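Local coordinates for protein leucine aminopeptidase 1 (Caenorhabditis elegans, PDB 2HC9) that removes amino acids, preferably leucine, from the N-termini of peptides with the help of two zinc ions, and probably acts as a digestive enzyme, at residues A248-G253 and F346-T351; G281-Y286 and A300-V305; L339-G344 and I357-T362. The protein carries 1 engineered substitution. All coordinates share one frame; numbering follows the deposited sequence. Where two conformers were deposited one is given.

Contact 1 (A248-G253 and F346-T351). With ZN (zinc ion), chain C.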
loop_
_atom_site.group_PDB
_atom_site.type_symbol
_atom_site.label_atom_id
_atom_site.label_comp_id
_atom_site.label_asym_id
_atom_site.label_seq_id
_atom_site.Cartn_x
_atom_site.Cartn_y
_atom_site.Cartn_z
ATOM N N ALA A 248 -43.539 -3.095 4.678
ATOM C CA ALA A 248 -42.689 -1.897 4.712
ATOM C C ALA A 248 -41.550 -2.053 3.726
ATOM O O ALA A 248 -40.932 -3.125 3.632
ATOM C CB ALA A 248 -42.142 -1.658 6.104
ATOM N N LEU A 249 -41.276 -0.975 2.984
ATOM C CA LEU A 249 -40.126 -0.889 2.103
ATOM C C LEU A 249 -39.162 0.140 2.693
ATOM O O LEU A 249 -39.394 1.350 2.586
ATOM C CB LEU A 249 -40.544 -0.428 0.688
ATOM C CG LEU A 249 -41.626 -1.292 0.038
ATOM C CD1 LEU A 249 -42.161 -0.657 -1.254
ATOM C CD2 LEU A 249 -41.139 -2.741 -0.227
ATOM N N VAL A 250 -38.093 -0.353 3.311
ATOM C CA VAL A 250 -37.149 0.524 4.012
ATOM C C VAL A 250 -35.930 0.706 3.089
ATOM O O VAL A 250 -35.333 -0.268 2.654
ATOM C CB VAL A 250 -36.729 -0.066 5.391
ATOM C CG1 VAL A 250 -35.891 0.977 6.214
ATOM C CG2 VAL A 250 -38.003 -0.507 6.229
ATOM N N GLY A 251 -35.555 1.956 2.810
ATOM C CA GLY A 251 -34.472 2.241 1.871
ATOM C C GLY A 251 -33.334 3.048 2.492
ATOM O O GLY A 251 -33.568 4.006 3.251
ATOM N N LYS A 252 -32.094 2.667 2.147
ATOM C CA LYS A 252 -30.890 3.423 2.530
ATOM C C LYS A 252 -30.730 4.632 1.631
ATOM O O LYS A 252 -30.504 4.489 0.412
ATOM C CB LYS A 252 -29.628 2.545 2.398
ATOM C CG LYS A 252 -28.300 3.318 2.679
ATOM C CD LYS A 252 -27.084 2.406 2.496
ATOM C CE LYS A 252 -25.804 3.261 2.639
ATOM N NZ LYS A 252 -24.528 2.448 2.496
ATOM N N GLY A 253 -30.867 5.815 2.229
ATOM C CA GLY A 253 -30.775 7.078 1.492
ATOM C C GLY A 253 -29.573 7.919 1.878
ATOM O O GLY A 253 -29.709 9.085 2.270
ATOM N N PHE A 346 -36.587 -1.221 12.706
ATOM C CA PHE A 346 -37.230 -1.213 14.018
ATOM C C PHE A 346 -38.510 -0.359 14.031
ATOM O O PHE A 346 -39.566 -0.772 14.525
ATOM C CB PHE A 346 -36.282 -0.736 15.121
ATOM C CG PHE A 346 -36.890 -0.841 16.489
ATOM C CD1 PHE A 346 -36.904 -2.073 17.156
ATOM C CD2 PHE A 346 -37.480 0.270 17.098
ATOM C CE1 PHE A 346 -37.490 -2.175 18.442
ATOM C CE2 PHE A 346 -38.091 0.173 18.352
ATOM C CZ PHE A 346 -38.078 -1.058 19.035
ATOM N N TYR A 347 -38.419 0.824 13.464
ATOM C CA TYR A 347 -39.610 1.661 13.311
ATOM C C TYR A 347 -40.733 0.942 12.565
ATOM O O TYR A 347 -41.905 0.993 12.996
ATOM C CB TYR A 347 -39.254 2.964 12.593
ATOM C CG TYR A 347 -40.396 3.965 12.531
ATOM C CD1 TYR A 347 -40.545 4.928 13.522
ATOM C CD2 TYR A 347 -41.327 3.933 11.482
ATOM C CE1 TYR A 347 -41.578 5.883 13.456
ATOM C CE2 TYR A 347 -42.363 4.873 11.418
ATOM C CZ TYR A 347 -42.471 5.834 12.391
ATOM O OH TYR A 347 -43.495 6.757 12.300
ATOM N N ALA A 348 -40.400 0.295 11.446
ATOM C CA ALA A 348 -41.401 -0.415 10.654
ATOM C C ALA A 348 -42.073 -1.493 11.485
ATOM O O ALA A 348 -43.291 -1.653 11.406
ATOM C CB ALA A 348 -40.775 -1.038 9.393
ATOM N N LYS A 349 -41.292 -2.219 12.283
ATOM C CA LYS A 349 -41.865 -3.275 13.137
ATOM C C LYS A 349 -42.707 -2.682 14.254
ATOM O O LYS A 349 -43.861 -3.036 14.401
ATOM C CB LYS A 349 -40.776 -4.170 13.761
ATOM C CG LYS A 349 -41.383 -5.273 14.645
ATOM C CD LYS A 349 -40.311 -6.132 15.304
ATOM C CE LYS A 349 -40.994 -7.240 16.141
ATOM N NZ LYS A 349 -40.007 -8.069 16.832
ATOM N N GLU A 350 -42.095 -1.787 15.035
ATOM C CA GLU A 350 -42.629 -1.323 16.320
ATOM C C GLU A 350 -43.765 -0.314 16.138
ATOM O O GLU A 350 -44.820 -0.436 16.766
ATOM C CB GLU A 350 -41.495 -0.725 17.180
ATOM C CG GLU A 350 -41.909 0.062 18.433
ATOM C CD GLU A 350 -42.448 -0.814 19.561
ATOM O OE1 GLU A 350 -43.176 -0.280 20.432
ATOM O OE2 GLU A 350 -42.155 -2.028 19.585
ATOM N N THR A 351 -43.536 0.682 15.288
ATOM C CA THR A 351 -44.459 1.797 15.127
ATOM C C THR A 351 -45.470 1.514 14.033
ATOM O O THR A 351 -46.676 1.687 14.238
ATOM C CB THR A 351 -43.727 3.122 14.900
ATOM O OG1 THR A 351 -42.938 3.394 16.054
ATOM C CG2 THR A 351 -44.760 4.282 14.726
HETATM ZN ZN ZN C . -22.934 3.847 2.537
HETATM O O HOH W 1 -21.368 2.548 2.994
#

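Contact 2 (G281-Y286 and A300-V305)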
loop_
_atom_site.group_PDB
_atom_site.type_symbol
_atom_site.label_atom_id
_atom_site.label_comp_id
_atom_site.label_asym_id
_atom_site.label_seq_id
_atom_site.Cartn_x
_atom_site.Cartn_y
_atom_site.Cartn_z
ATOM N N GLY A 281 -34.868 3.508 -5.074
ATOM C CA GLY A 281 -35.575 2.342 -5.644
ATOM C C GLY A 281 -36.829 1.981 -4.853
ATOM O O GLY A 281 -37.864 1.642 -5.446
ATOM N N MET A 282 -36.769 2.083 -3.524
ATOM C CA MET A 282 -37.955 1.802 -2.683
ATOM C C MET A 282 -39.054 2.853 -2.909
ATOM O O MET A 282 -40.238 2.512 -3.050
ATOM C CB MET A 282 -37.594 1.738 -1.184
ATOM C CG MET A 282 -36.745 0.487 -0.791
ATOM S SD MET A 282 -37.399 -1.045 -1.507
ATOM C CE MET A 282 -37.290 -2.201 -0.129
ATOM N N LEU A 283 -38.653 4.121 -2.946
ATOM C CA LEU A 283 -39.586 5.227 -3.229
ATOM C C LEU A 283 -40.313 5.025 -4.554
ATOM O O LEU A 283 -41.550 5.193 -4.645
ATOM C CB LEU A 283 -38.802 6.550 -3.287
ATOM C CG LEU A 283 -39.621 7.789 -3.678
ATOM C CD1 LEU A 283 -40.722 7.994 -2.630
ATOM C CD2 LEU A 283 -38.744 9.028 -3.880
ATOM N N GLU A 284 -39.558 4.683 -5.600
ATOM C CA GLU A 284 -40.155 4.546 -6.927
ATOM C C GLU A 284 -40.915 3.252 -7.128
ATOM O O GLU A 284 -41.878 3.214 -7.899
ATOM C CB GLU A 284 -39.115 4.776 -8.035
ATOM C CG GLU A 284 -38.440 6.169 -7.936
ATOM C CD GLU A 284 -39.412 7.335 -8.170
ATOM O OE1 GLU A 284 -40.423 7.136 -8.876
ATOM O OE2 GLU A 284 -39.126 8.455 -7.676
ATOM N N ALA A 285 -40.519 2.198 -6.410
ATOM C CA ALA A 285 -41.368 0.991 -6.306
ATOM C C ALA A 285 -42.712 1.288 -5.653
ATOM O O ALA A 285 -43.742 0.837 -6.137
ATOM C CB ALA A 285 -40.661 -0.142 -5.524
ATOM N N TYR A 286 -42.682 2.004 -4.531
ATOM C CA TYR A 286 -43.892 2.385 -3.814
ATOM C C TYR A 286 -44.798 3.164 -4.765
ATOM O O TYR A 286 -45.994 2.894 -4.848
ATOM C CB TYR A 286 -43.501 3.246 -2.610
ATOM C CG TYR A 286 -44.650 3.811 -1.791
ATOM C CD1 TYR A 286 -45.175 3.091 -0.717
ATOM C CD2 TYR A 286 -45.198 5.079 -2.082
ATOM C CE1 TYR A 286 -46.197 3.588 0.051
ATOM C CE2 TYR A 286 -46.236 5.606 -1.299
ATOM C CZ TYR A 286 -46.720 4.853 -0.231
ATOM O OH TYR A 286 -47.739 5.330 0.556
ATOM N N ALA A 300 -43.400 3.206 2.625
ATOM C CA ALA A 300 -42.007 3.472 2.211
ATOM C C ALA A 300 -41.353 4.219 3.368
ATOM O O ALA A 300 -41.887 5.237 3.826
ATOM C CB ALA A 300 -41.967 4.297 0.924
ATOM N N CYS A 301 -40.219 3.705 3.865
ATOM C CA CYS A 301 -39.529 4.332 4.989
ATOM C C CYS A 301 -38.119 4.656 4.509
ATOM O O CYS A 301 -37.341 3.744 4.228
ATOM C CB CYS A 301 -39.412 3.372 6.191
ATOM S SG CYS A 301 -41.006 2.743 6.777
ATOM N N LEU A 302 -37.808 5.938 4.394
ATOM C CA LEU A 302 -36.556 6.375 3.773
ATOM C C LEU A 302 -35.645 6.978 4.816
ATOM O O LEU A 302 -36.023 7.923 5.491
ATOM C CB LEU A 302 -36.823 7.389 2.654
ATOM C CG LEU A 302 -37.845 6.883 1.611
ATOM C CD1 LEU A 302 -37.992 7.943 0.530
ATOM C CD2 LEU A 302 -37.520 5.515 0.988
ATOM N N CYS A 303 -34.435 6.417 4.952
ATOM C CA CYS A 303 -33.492 6.909 5.941
ATOM C C CYS A 303 -32.494 7.774 5.189
ATOM O O CYS A 303 -31.696 7.243 4.412
ATOM C CB CYS A 303 -32.788 5.705 6.604
ATOM S SG CYS A 303 -33.975 4.503 7.303
ATOM N N ILE A 304 -32.561 9.093 5.392
ATOM C CA ILE A 304 -31.920 10.050 4.459
ATOM C C ILE A 304 -30.866 10.866 5.227
ATOM O O ILE A 304 -31.198 11.641 6.116
ATOM C CB ILE A 304 -32.942 11.005 3.833
ATOM C CG1 ILE A 304 -33.954 10.213 2.980
ATOM C CG2 ILE A 304 -32.231 12.048 2.925
ATOM C CD1 ILE A 304 -35.201 11.059 2.565
ATOM N N VAL A 305 -29.596 10.611 4.925
ATOM C CA VAL A 305 -28.481 11.246 5.677
ATOM C C VAL A 305 -27.349 11.565 4.711
ATOM O O VAL A 305 -27.270 10.988 3.628
ATOM C CB VAL A 305 -27.895 10.298 6.755
ATOM C CG1 VAL A 305 -28.948 9.926 7.814
ATOM C CG2 VAL A 305 -27.256 9.041 6.101
#

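Contact 3 (L339-G344 and I357-T362)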
loop_
_atom_site.group_PDB
_atom_site.type_symbol
_atom_site.label_atom_id
_atom_site.label_comp_id
_atom_site.label_asym_id
_atom_site.label_seq_id
_atom_site.Cartn_x
_atom_site.Cartn_y
_atom_site.Cartn_z
ATOM N N LEU A 339 -26.485 1.129 10.213
ATOM C CA LEU A 339 -26.937 1.859 11.421
ATOM C C LEU A 339 -28.281 2.529 11.126
ATOM O O LEU A 339 -29.232 2.409 11.891
ATOM C CB LEU A 339 -25.920 2.947 11.812
ATOM C CG LEU A 339 -24.545 2.407 12.309
ATOM C CD1 LEU A 339 -23.582 3.562 12.564
ATOM C CD2 LEU A 339 -24.718 1.560 13.583
ATOM N N ILE A 340 -28.357 3.244 10.008
ATOM C CA ILE A 340 -29.594 3.972 9.740
ATOM C C ILE A 340 -30.751 3.010 9.461
ATOM O O ILE A 340 -31.899 3.276 9.866
ATOM C CB ILE A 340 -29.429 5.075 8.663
ATOM C CG1 ILE A 340 -29.308 4.475 7.246
ATOM C CG2 ILE A 340 -28.201 5.978 8.997
ATOM C CD1 ILE A 340 -29.225 5.543 6.100
ATOM N N LEU A 341 -30.456 1.901 8.768
ATOM C CA LEU A 341 -31.467 0.902 8.475
ATOM C C LEU A 341 -31.920 0.151 9.718
ATOM O O LEU A 341 -33.059 -0.259 9.772
ATOM C CB LEU A 341 -30.996 -0.094 7.409
ATOM C CG LEU A 341 -30.802 0.495 5.998
ATOM C CD1 LEU A 341 -29.948 -0.454 5.168
ATOM C CD2 LEU A 341 -32.158 0.762 5.290
ATOM N N ALA A 342 -31.033 -0.040 10.704
ATOM C CA ALA A 342 -31.449 -0.655 11.977
ATOM C C ALA A 342 -32.605 0.159 12.605
ATOM O O ALA A 342 -33.573 -0.404 13.153
ATOM C CB ALA A 342 -30.240 -0.707 12.971
ATOM N N ASP A 343 -32.514 1.486 12.530
ATOM C CA ASP A 343 -33.624 2.314 13.026
ATOM C C ASP A 343 -34.874 2.189 12.139
ATOM O O ASP A 343 -36.000 2.109 12.642
ATOM C CB ASP A 343 -33.200 3.778 13.080
ATOM C CG ASP A 343 -32.259 4.091 14.245
ATOM O OD1 ASP A 343 -31.995 3.203 15.101
ATOM O OD2 ASP A 343 -31.789 5.251 14.280
ATOM N N GLY A 344 -34.672 2.194 10.820
ATOM C CA GLY A 344 -35.825 2.161 9.888
ATOM C C GLY A 344 -36.620 0.870 10.022
ATOM O O GLY A 344 -37.864 0.884 10.033
ATOM N N ILE A 357 -41.159 -6.951 6.239
ATOM C CA ILE A 357 -40.240 -5.793 6.222
ATOM C C ILE A 357 -39.095 -6.077 5.250
ATOM O O ILE A 357 -38.317 -7.020 5.434
ATOM C CB ILE A 357 -39.669 -5.472 7.630
ATOM C CG1 ILE A 357 -40.815 -5.209 8.634
ATOM C CG2 ILE A 357 -38.648 -4.290 7.556
ATOM C CD1 ILE A 357 -40.356 -5.145 10.098
ATOM N N PHE A 358 -39.039 -5.277 4.188
ATOM C CA PHE A 358 -37.945 -5.327 3.214
ATOM C C PHE A 358 -37.060 -4.141 3.476
ATOM O O PHE A 358 -37.549 -3.031 3.683
ATOM C CB PHE A 358 -38.482 -5.223 1.771
ATOM C CG PHE A 358 -39.364 -6.363 1.364
ATOM C CD1 PHE A 358 -38.806 -7.538 0.859
ATOM C CD2 PHE A 358 -40.752 -6.237 1.421
ATOM C CE1 PHE A 358 -39.616 -8.599 0.441
ATOM C CE2 PHE A 358 -41.590 -7.293 1.012
ATOM C CZ PHE A 358 -41.012 -8.487 0.530
ATOM N N ASP A 359 -35.751 -4.348 3.433
ATOM C CA ASP A 359 -34.852 -3.204 3.391
ATOM C C ASP A 359 -33.933 -3.390 2.195
ATOM O O ASP A 359 -33.532 -4.512 1.888
ATOM C CB ASP A 359 -34.105 -3.000 4.738
ATOM C CG ASP A 359 -32.957 -3.978 4.937
ATOM O OD1 ASP A 359 -33.134 -4.976 5.674
ATOM O OD2 ASP A 359 -31.866 -3.742 4.362
ATOM N N MET A 360 -33.658 -2.308 1.475
ATOM C CA MET A 360 -32.833 -2.410 0.283
ATOM C C MET A 360 -31.812 -1.294 0.346
ATOM O O MET A 360 -32.145 -0.153 0.691
ATOM C CB MET A 360 -33.693 -2.255 -0.970
ATOM C CG MET A 360 -32.909 -2.469 -2.269
ATOM S SD MET A 360 -33.895 -2.591 -3.790
ATOM C CE MET A 360 -34.504 -0.891 -4.029
ATOM N N ALA A 361 -30.570 -1.614 0.008
ATOM C CA ALA A 361 -29.457 -0.701 0.276
ATOM C C ALA A 361 -28.307 -0.996 -0.658
ATOM O O ALA A 361 -28.022 -2.151 -0.950
ATOM C CB ALA A 361 -28.974 -0.853 1.703
ATOM N N THR A 362 -27.603 0.063 -1.059
ATOM C CA THR A 362 -26.271 -0.083 -1.657
ATOM C C THR A 362 -25.290 -0.218 -0.490
ATOM O O THR A 362 -24.677 0.765 -0.069
ATOM C CB THR A 362 -25.909 1.159 -2.519
ATOM O OG1 THR A 362 -26.079 2.330 -1.726
ATOM C CG2 THR A 362 -26.827 1.267 -3.711
#

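Contact 1 (A248-G253 and F346-T351)
On one face of the sheet of the catalytic domain, on the strand that carries the zinc ligand Lys252, Ala248 and Val250 of strand 246-254 pack against Ala348 of helix 337-350. The contact is small and wholly apolar. The methyl of Ala348 is its single contribution from the helix segment; it faces the strand and lies methyl to methyl with Ala248, CB to CB at 3.6 Å. The same Ala348 CB meets Val250 CG2 at 4.2 Å, a looser touch. With CG1 of Val250 anti to the backbone N (chi1 -172°), its other branch, CG2, is the one offered to the helix. Because all three side chains are short, the backbones come near, and the CA atoms of Ala248 and Ala348 are 6.3 Å apart. Such helix-on-sheet packing belongs to the alpha/beta fold of the M17 aminopeptidases, in which strand 246-254 runs parallel to strands 297-307 and 356-361 on its two sides. Leu249, between the two touching strand residues, points away from this helix, to the other face of the sheet, where it packs on Met282. Farther along the strand, Lys252 lies well beyond segment 346-351. Its CG is anti to the backbone N (chi1 175°) and the rest of the chain is extended, which carries NZ to the zinc ion at 2.1 Å. A water binds the same zinc, its O also 2.1 Å from the metal, and Asp257, Asp275 and Glu336 complete the set of protein ligands. Back on the helix segment, Thr351 CB sits over the centre of the Tyr347 ring, 3.7 Å above its plane, while Phe233 meets that tyrosine edge-to-face. Thr351 N bonds back to Tyr347 O at 2.8 Å.

Contact 2 (G281-Y286 and A300-V305)
Tyr286 N donates to Met282 O over 2.9 Å, a helical bond joining two residues that both face strand 297-307. Helix 277-290 and this strand belong to a beta-alpha-beta unit that begins with strand 256-257, and the helix covers the sheet close to antiparallel to the strand: the axes of segments 281-286 and 300-305 approach to 8.3 Å, with 160° between their directions. At one end the Tyr286 ring lies across Ala300. Its CG is anti to the backbone N (chi1 176°), which swings the ring toward the strand, and Ala300 CB makes an off-centre CH-pi contact, 4.2 Å from the ring centroid and 29° off its normal. The methyl thus sits nearer the CG-CD1 side, with Tyr286 CD1 and Ala300 CB 3.8 Å apart. At the far end of the ring, Tyr286 OH is hydrogen-bonded to Ser202 OG. Replacing the ring by the methyl of an alanine is likely to uncover the Ala300 methyl and leave the Ser202 hydroxyl without this partner. Toward the other end, Leu302 presents both of its methyls to the helix. Met282 offers its CB, 4.4 Å from Leu302 CD2, whereas its sulfur and CE lead away from the strand segment. Leu283 and Leu302 cross at about a right angle, and both also touch helix 186-199, at Val196 and Ala193 respectively. Leu302 CD1 lies 4.1 Å from Leu283 CB and 4.2 Å from Leu283 CD1.

Contact 3 (L339-G344 and I357-T362)
Leu341 makes the close part of this contact with a single methyl: its CD1 presses on Ala361 CB at 3.6 Å and stands 3.9 Å from Asp359 OD2. The leucine and aspartate side chains cross at about a right angle. With CG of Leu341 anti to the carbonyl carbon (chi1 -67°), the branch is directed over the strand, between the two residues. In the alpha/beta fold of the M17 catalytic domain, helix 337-350 here lies on the central sheet, and after a short turn the chain returns as strand 356-361, beside strand 246-254. The buried carboxylate of Asp359 is satisfied by the next strand, OD2 by His455 ND1 and OD1 by Trp453 NE1. The other end is looser. Gly344 brings no side chain, and the side chain of Ile357 comes no nearer than 5.8 Å to segment 339-344; it rests instead on Val345 and Lys349, farther along the same helix. On the far side of the helix, Asp343 takes hydrogen bonds from Leu323 N and Ile220 N.

How the contacts relate
The three contacts meet on neighbouring strands of one sheet. Strand 246-254 of contact 1 is central: Leu249 O accepts from Cys301 N of contact 2 at 2.8 Å, and Val250 N bonds Phe358 O of contact 3, also at 2.8 Å. Contacts 1 and 3, with centres about 6 Å apart, share helix 337-350 on one face of the sheet; helix 277-290 covers the other, where Met282 CE reaches Met360 CB at 3.7 Å. Toward the active site, Lys252 CB packs on Ala361 CB at 3.5 Å, placing contact 3 beside the zinc ligand; the Ala361 side chain is about 8 Å from a bound zinc.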